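Local coordinates for protein kappa-carrageenase (Zobellia galactanivorans, PDB 5OCR) that probably hydrolyses the beta-1,4 linkages of kappa-carrageenan, a sulfated galactan of red algae, through the glycoside hydrolase family 16 domain that this chain represents, at residues Ala166-Asn171 and Val175-Lys180; Gln184-Lys189 and Asn226-Arg231. One frame throughout, in Å; residues are numbered along the deposited sequence. Where two conformers were deposited one is given.

Contact 1 (Ala166-Asn171 and Val175-Lys180); sequences AVVKEN and VWKRPK
Ala166-Glu170 and Val175-Lys177 run antiparallel as neighbouring strands with a marked twist, 140° between their directions, and the hydrogen-bonded pairs Ala166-Lys177 and Val168-Val175 stand on either side of the non-hydrogen-bonded pair Val167-Trp176. Each hydrogen-bonded pair gives two backbone bonds; that from Lys177 N to Ala166 O is 2.8 Å long and almost straight. The cross-strand pair Val167-Trp176 brings its side chains together on one face of the sheet. Val167 holds CG1 anti to the backbone N (chi1 173°), which leaves CG2 to settle on the indole: this methyl lies 3.4 Å from the centroid of the six-membered ring of Trp176 and 12° off its normal, a CH-pi contact over the face. A beta-branched valine suits this place because one methyl can press on the flat surface while the backbone stays extended. Tyr136 and Phe125 add further aromatic cover around the tryptophan.

The other face carries Ala166, Val168, Val175 and Lys177, and Glu170 reaches in beside them. Lys177 bends at its second torsion and then runs extended, so that it turns along the strands toward Glu170. On the way its CG passes 4.0 Å from Val168 CG2. The ammonium and carboxylate arrive from opposite directions and form a salt bridge, Lys177 NZ to Glu170 OE2 at 2.5 Å, a length too short to be taken at face value. Glu170 also crosses Val175 at about a right angle, with CB 3.8 Å from Val175 CG2. The long lysine is thus apolar along its stem and charged only at its end, where the glutamate probably offsets the cost of burying it. The whole is a beta hairpin, turning just beyond Glu170 and projecting from the jelly roll of the family 16 domain.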
loop_
_atom_site.group_PDB
_atom_site.type_symbol
_atom_site.label_atom_id
_atom_site.label_comp_id
_atom_site.label_asym_id
_atom_site.label_seq_id
_atom_site.Cartn_x
_atom_site.Cartn_y
_atom_site.Cartn_z
ATOM N N ALA A 166 8.016 -10.403 -3.675
ATOM C CA ALA A 166 9.010 -10.241 -4.752
ATOM C C ALA A 166 8.767 -11.187 -5.916
ATOM O O ALA A 166 8.081 -12.144 -5.813
ATOM C CB ALA A 166 10.421 -10.523 -4.211
ATOM N N VAL A 167 9.428 -10.908 -7.056
ATOM C CA VAL A 167 9.524 -11.935 -8.102
ATOM C C VAL A 167 11.019 -12.127 -8.274
ATOM O O VAL A 167 11.755 -11.142 -8.252
ATOM C CB VAL A 167 8.994 -11.335 -9.433
ATOM C CG1 VAL A 167 9.219 -12.302 -10.638
ATOM C CG2 VAL A 167 7.492 -11.056 -9.272
ATOM N N VAL A 168 11.447 -13.390 -8.362
ATOM C CA VAL A 168 12.879 -13.741 -8.456
ATOM C C VAL A 168 13.046 -14.531 -9.734
ATOM O O VAL A 168 12.181 -15.387 -10.028
ATOM C CB VAL A 168 13.261 -14.546 -7.220
ATOM C CG1 VAL A 168 14.712 -15.066 -7.341
ATOM C CG2 VAL A 168 13.184 -13.591 -6.049
ATOM N N LYS A 169 14.128 -14.279 -10.501
ATOM C CA LYS A 169 14.310 -15.053 -11.723
ATOM C C LYS A 169 14.751 -16.484 -11.379
ATOM O O LYS A 169 15.685 -16.697 -10.585
ATOM C CB LYS A 169 15.268 -14.338 -12.687
ATOM C CG LYS A 169 16.001 -15.312 -13.605
ATOM C CD LYS A 169 16.279 -14.760 -14.962
ATOM C CE LYS A 169 15.018 -14.423 -15.729
ATOM N NZ LYS A 169 15.618 -13.511 -16.695
ATOM N N GLU A 170 13.999 -17.481 -11.905
ATOM C CA GLU A 170 14.332 -18.923 -11.682
ATOM C C GLU A 170 14.074 -19.699 -12.946
ATOM O O GLU A 170 12.957 -19.666 -13.435
ATOM C CB GLU A 170 13.542 -19.608 -10.554
ATOM C CG GLU A 170 13.726 -19.016 -9.183
ATOM C CD GLU A 170 12.924 -19.785 -8.112
ATOM O OE1 GLU A 170 12.156 -20.741 -8.432
ATOM O OE2 GLU A 170 13.063 -19.393 -6.937
ATOM N N ASN A 171 15.141 -20.347 -13.445
ATOM C CA ASN A 171 15.072 -21.221 -14.669
ATOM C C ASN A 171 14.369 -20.485 -15.767
ATOM O O ASN A 171 13.509 -21.053 -16.472
ATOM C CB ASN A 171 14.293 -22.512 -14.432
ATOM C CG ASN A 171 14.766 -23.244 -13.217
ATOM O OD1 ASN A 171 15.946 -23.606 -13.130
ATOM N ND2 ASN A 171 13.858 -23.467 -12.253
ATOM N N VAL A 175 9.557 -15.950 -10.940
ATOM C CA VAL A 175 8.751 -16.688 -10.004
ATOM C C VAL A 175 8.355 -15.779 -8.825
ATOM O O VAL A 175 9.204 -15.186 -8.153
ATOM C CB VAL A 175 9.535 -17.914 -9.492
ATOM C CG1 VAL A 175 8.765 -18.672 -8.363
ATOM C CG2 VAL A 175 9.800 -18.844 -10.677
ATOM N N TRP A 176 7.044 -15.661 -8.594
ATOM C CA TRP A 176 6.527 -14.911 -7.445
ATOM C C TRP A 176 6.904 -15.562 -6.115
ATOM O O TRP A 176 6.740 -16.795 -5.898
ATOM C CB TRP A 176 5.007 -14.812 -7.540
ATOM C CG TRP A 176 4.609 -13.685 -8.465
ATOM C CD1 TRP A 176 4.276 -13.768 -9.806
ATOM C CD2 TRP A 176 4.489 -12.268 -8.105
ATOM N NE1 TRP A 176 3.970 -12.515 -10.313
ATOM C CE2 TRP A 176 4.067 -11.574 -9.307
ATOM C CE3 TRP A 176 4.712 -11.528 -6.938
ATOM C CZ2 TRP A 176 3.874 -10.172 -9.333
ATOM C CZ3 TRP A 176 4.461 -10.126 -6.956
ATOM C CH2 TRP A 176 4.082 -9.470 -8.143
ATOM N N LYS A 177 7.404 -14.742 -5.192
ATOM C CA LYS A 177 7.642 -15.182 -3.815
ATOM C C LYS A 177 6.626 -14.388 -2.963
ATOM O O LYS A 177 6.758 -13.160 -2.811
ATOM C CB LYS A 177 9.066 -14.812 -3.356
ATOM C CG LYS A 177 10.200 -15.440 -4.199
ATOM C CD LYS A 177 10.112 -16.960 -4.304
ATOM C CE LYS A 177 11.242 -17.519 -5.164
ATOM N NZ LYS A 177 11.230 -19.035 -5.296
ATOM N N ARG A 178 5.569 -15.087 -2.525
ATOM C CA ARG A 178 4.394 -14.489 -1.903
ATOM C C ARG A 178 4.506 -14.694 -0.401
ATOM O O ARG A 178 5.049 -15.726 0.052
ATOM C CB ARG A 178 3.132 -15.145 -2.481
ATOM C CG ARG A 178 3.191 -15.195 -4.009
ATOM C CD ARG A 178 1.850 -15.413 -4.684
ATOM N NE ARG A 178 1.690 -14.603 -5.907
ATOM C CZ ARG A 178 1.683 -15.076 -7.143
ATOM N NH1 ARG A 178 1.869 -16.370 -7.356
ATOM N NH2 ARG A 178 1.488 -14.253 -8.170
ATOM N N PRO A 179 3.928 -13.791 0.384
ATOM C CA PRO A 179 4.030 -13.930 1.845
ATOM C C PRO A 179 3.494 -15.251 2.378
ATOM O O PRO A 179 4.125 -15.808 3.254
ATOM C CB PRO A 179 3.117 -12.789 2.358
ATOM C CG PRO A 179 2.973 -11.851 1.232
ATOM C CD PRO A 179 3.317 -12.495 -0.046
ATOM N N LYS A 180 2.377 -15.777 1.818
ATOM C CA LYS A 180 1.783 -16.993 2.380
ATOM C C LYS A 180 2.595 -18.198 1.989
ATOM O O LYS A 180 2.416 -19.251 2.593
ATOM C CB LYS A 180 0.326 -17.146 1.959
ATOM C CG LYS A 180 -0.551 -16.108 2.639
ATOM C CD LYS A 180 -2.003 -16.278 2.217
ATOM C CE LYS A 180 -2.786 -15.072 2.817
ATOM N NZ LYS A 180 -4.201 -15.010 2.411
#

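Contact 2 (Gln184-Lys189 and Asn226-Arg231); sequences QEQLNK and NKYWHR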
loop_
_atom_site.group_PDB
_atom_site.type_symbol
_atom_site.label_atom_id
_atom_site.label_comp_id
_atom_site.label_asym_id
_atom_site.label_seq_id
_atom_site.Cartn_x
_atom_site.Cartn_y
_atom_site.Cartn_z
ATOM N N GLN A 184 7.738 -17.085 7.060
ATOM C CA GLN A 184 8.821 -16.676 8.003
ATOM C C GLN A 184 9.667 -15.544 7.451
ATOM O O GLN A 184 10.104 -14.697 8.254
ATOM C CB GLN A 184 9.744 -17.843 8.303
ATOM C CG GLN A 184 10.595 -17.591 9.511
ATOM C CD GLN A 184 9.872 -18.063 10.717
ATOM O OE1 GLN A 184 8.886 -17.456 11.171
ATOM N NE2 GLN A 184 10.339 -19.186 11.238
ATOM N N GLU A 185 9.874 -15.525 6.104
ATOM C CA GLU A 185 10.660 -14.507 5.464
ATOM C C GLU A 185 9.872 -13.238 5.089
ATOM O O GLU A 185 10.466 -12.150 5.031
ATOM C CB GLU A 185 11.396 -15.159 4.291
ATOM C CG GLU A 185 12.231 -16.336 4.858
ATOM C CD GLU A 185 12.959 -17.112 3.794
ATOM O OE1 GLU A 185 13.119 -16.539 2.725
ATOM O OE2 GLU A 185 13.337 -18.302 4.031
ATOM N N GLN A 186 8.555 -13.397 4.864
ATOM C CA GLN A 186 7.804 -12.364 4.165
ATOM C C GLN A 186 6.471 -11.946 4.743
ATOM O O GLN A 186 5.928 -10.979 4.304
ATOM C CB GLN A 186 7.635 -12.684 2.691
ATOM C CG GLN A 186 8.962 -12.789 1.952
ATOM C CD GLN A 186 8.823 -13.154 0.535
ATOM O OE1 GLN A 186 9.645 -13.930 0.022
ATOM N NE2 GLN A 186 7.778 -12.646 -0.131
ATOM N N LEU A 187 5.898 -12.692 5.661
ATOM C CA LEU A 187 4.526 -12.363 6.154
ATOM C C LEU A 187 4.641 -11.725 7.520
ATOM O O LEU A 187 5.184 -12.363 8.447
ATOM C CB LEU A 187 3.672 -13.660 6.240
ATOM C CG LEU A 187 2.182 -13.468 6.564
ATOM C CD1 LEU A 187 1.307 -14.419 5.718
ATOM C CD2 LEU A 187 1.890 -13.737 8.072
ATOM N N ASN A 188 3.993 -10.556 7.694
ATOM C CA ASN A 188 3.826 -10.007 9.013
ATOM C C ASN A 188 2.370 -9.654 9.261
ATOM O O ASN A 188 1.727 -9.027 8.439
ATOM C CB ASN A 188 4.631 -8.690 9.122
ATOM C CG ASN A 188 6.097 -8.921 9.094
ATOM O OD1 ASN A 188 6.649 -9.727 9.846
ATOM N ND2 ASN A 188 6.757 -8.247 8.172
ATOM N N LYS A 189 1.859 -9.994 10.441
ATOM C CA LYS A 189 0.496 -9.621 10.844
ATOM C C LYS A 189 0.656 -8.932 12.206
ATOM O O LYS A 189 1.564 -9.294 13.022
ATOM C CB LYS A 189 -0.346 -10.903 10.977
ATOM C CG LYS A 189 -0.752 -11.418 9.589
ATOM C CD LYS A 189 -1.745 -12.579 9.681
ATOM C CE LYS A 189 -2.268 -12.989 8.302
ATOM N NZ LYS A 189 -3.275 -11.991 7.779
ATOM N N ASN A 226 16.627 -8.619 4.916
ATOM C CA ASN A 226 16.370 -8.033 3.525
ATOM C C ASN A 226 16.959 -8.939 2.468
ATOM O O ASN A 226 18.131 -8.787 2.049
ATOM C CB ASN A 226 16.947 -6.603 3.439
ATOM C CG ASN A 226 16.517 -5.924 2.168
ATOM O OD1 ASN A 226 15.981 -6.624 1.320
ATOM N ND2 ASN A 226 16.665 -4.614 2.056
ATOM N N LYS A 227 16.181 -9.947 2.062
ATOM C CA LYS A 227 16.718 -10.923 1.131
ATOM C C LYS A 227 16.705 -10.385 -0.276
ATOM O O LYS A 227 17.709 -10.493 -0.978
ATOM C CB LYS A 227 15.891 -12.217 1.192
ATOM C CG LYS A 227 16.532 -13.377 0.532
ATOM C CD LYS A 227 15.864 -14.614 1.194
ATOM C CE LYS A 227 16.164 -15.845 0.406
ATOM N NZ LYS A 227 15.364 -16.859 1.155
ATOM N N TYR A 228 15.569 -9.838 -0.688
ATOM C CA TYR A 228 15.370 -9.525 -2.122
ATOM C C TYR A 228 15.175 -8.064 -2.406
ATOM O O TYR A 228 15.202 -7.697 -3.559
ATOM C CB TYR A 228 14.150 -10.277 -2.612
ATOM C CG TYR A 228 14.303 -11.767 -2.584
ATOM C CD1 TYR A 228 15.395 -12.390 -3.201
ATOM C CD2 TYR A 228 13.326 -12.569 -1.960
ATOM C CE1 TYR A 228 15.510 -13.808 -3.189
ATOM C CE2 TYR A 228 13.427 -13.946 -1.946
ATOM C CZ TYR A 228 14.529 -14.561 -2.507
ATOM O OH TYR A 228 14.593 -15.957 -2.471
ATOM N N TRP A 229 14.944 -7.239 -1.365
ATOM C CA TRP A 229 14.375 -5.896 -1.483
ATOM C C TRP A 229 15.431 -4.823 -1.594
ATOM O O TRP A 229 15.590 -3.930 -0.701
ATOM C CB TRP A 229 13.360 -5.655 -0.322
ATOM C CG TRP A 229 12.309 -6.691 -0.451
ATOM C CD1 TRP A 229 11.162 -6.607 -1.247
ATOM C CD2 TRP A 229 12.291 -8.028 0.156
ATOM N NE1 TRP A 229 10.455 -7.786 -1.192
ATOM C CE2 TRP A 229 11.121 -8.704 -0.385
ATOM C CE3 TRP A 229 13.151 -8.737 1.054
ATOM C CZ2 TRP A 229 10.815 -10.062 -0.017
ATOM C CZ3 TRP A 229 12.835 -10.100 1.395
ATOM C CH2 TRP A 229 11.704 -10.701 0.875
ATOM N N HIS A 230 16.178 -4.941 -2.704
ATOM C CA HIS A 230 17.303 -4.091 -2.965
ATOM C C HIS A 230 17.129 -3.357 -4.242
ATOM O O HIS A 230 18.147 -2.887 -4.778
ATOM C CB HIS A 230 18.628 -4.881 -2.987
ATOM C CG HIS A 230 18.825 -5.741 -1.737
ATOM N ND1 HIS A 230 19.261 -5.221 -0.591
ATOM C CD2 HIS A 230 18.598 -7.096 -1.492
ATOM C CE1 HIS A 230 19.370 -6.179 0.347
ATOM N NE2 HIS A 230 18.926 -7.319 -0.184
ATOM N N ARG A 231 15.929 -3.288 -4.806
ATOM C CA ARG A 231 15.748 -2.559 -6.084
ATOM C C ARG A 231 15.175 -1.155 -5.761
ATOM O O ARG A 231 14.571 -0.967 -4.712
ATOM C CB ARG A 231 14.747 -3.323 -6.961
ATOM C CG ARG A 231 15.269 -4.693 -7.418
ATOM C CD ARG A 231 14.214 -5.421 -8.245
ATOM N NE ARG A 231 13.527 -4.609 -9.217
ATOM C CZ ARG A 231 14.004 -4.349 -10.433
ATOM N NH1 ARG A 231 15.168 -4.850 -10.804
ATOM N NH2 ARG A 231 13.297 -3.620 -11.283
HETATM O O HOH W 1 13.570 -19.502 0.878
#
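Gln186 packs its stem against the Trp229 indole, CG 3.6 Å from CH2 of Trp229, while CD lies at the ring edge, in its plane. The amide stands steeply against the indole, the two planes 76° apart, while NE2 reaches past it to the backbone carbonyls of Leu164 and Lys177. Glutamine suits this buried place by pairing an apolar stem with an amide for carbonyls. A leucine in its place lacks that amide and would probably leave both carbonyls without this donor. Trp229 is fixed at its own polar end by NE1, bonded to the carbonyl of His165.

Nearer the surface, Lys227 extends fully to Glu185, NZ lying 2.8 Å from Glu185 OE1 on the syn side and 30° out of the carboxylate plane. Glu185 was modelled in two conformers, so the bridge is best taken as tentative.

Asn226 shapes the loop behind: its OD1 accepts from Trp229 N at 2.9 Å, and ND2 returns a bond to Trp229 O, above the carbonyl plane. The Asx motif and the inverse gamma turn centred on Trp229 shape the loop between jelly-roll strands 219-225 and 233-241, which packs against helix 183-186 through Trp229 and Lys227.

Overall arrangement
Contact 1 ties two adjacent strands of one hairpin, whereas contact 2 joins elements far apart in sequence, a short helix and an interstrand loop. Their centres lie about 11 Å apart; both are partly buried, and contact 1 lies the farther from the chain's centre. Backbone bonding dominates contact 1; contact 2 has none between its segments and relies on side chains alone. Each packs a side chain against a tryptophan, a partly exposed one in contact 1 and a buried one in contact 2, and each has a single salt bridge, from a buried lysine in contact 1 and an exposed one in contact 2. Besides the Lys177-Gln186 bond, Tyr228 CE1 packs 3.7 Å from Val168 CG2, so the loop also rests on the hairpin.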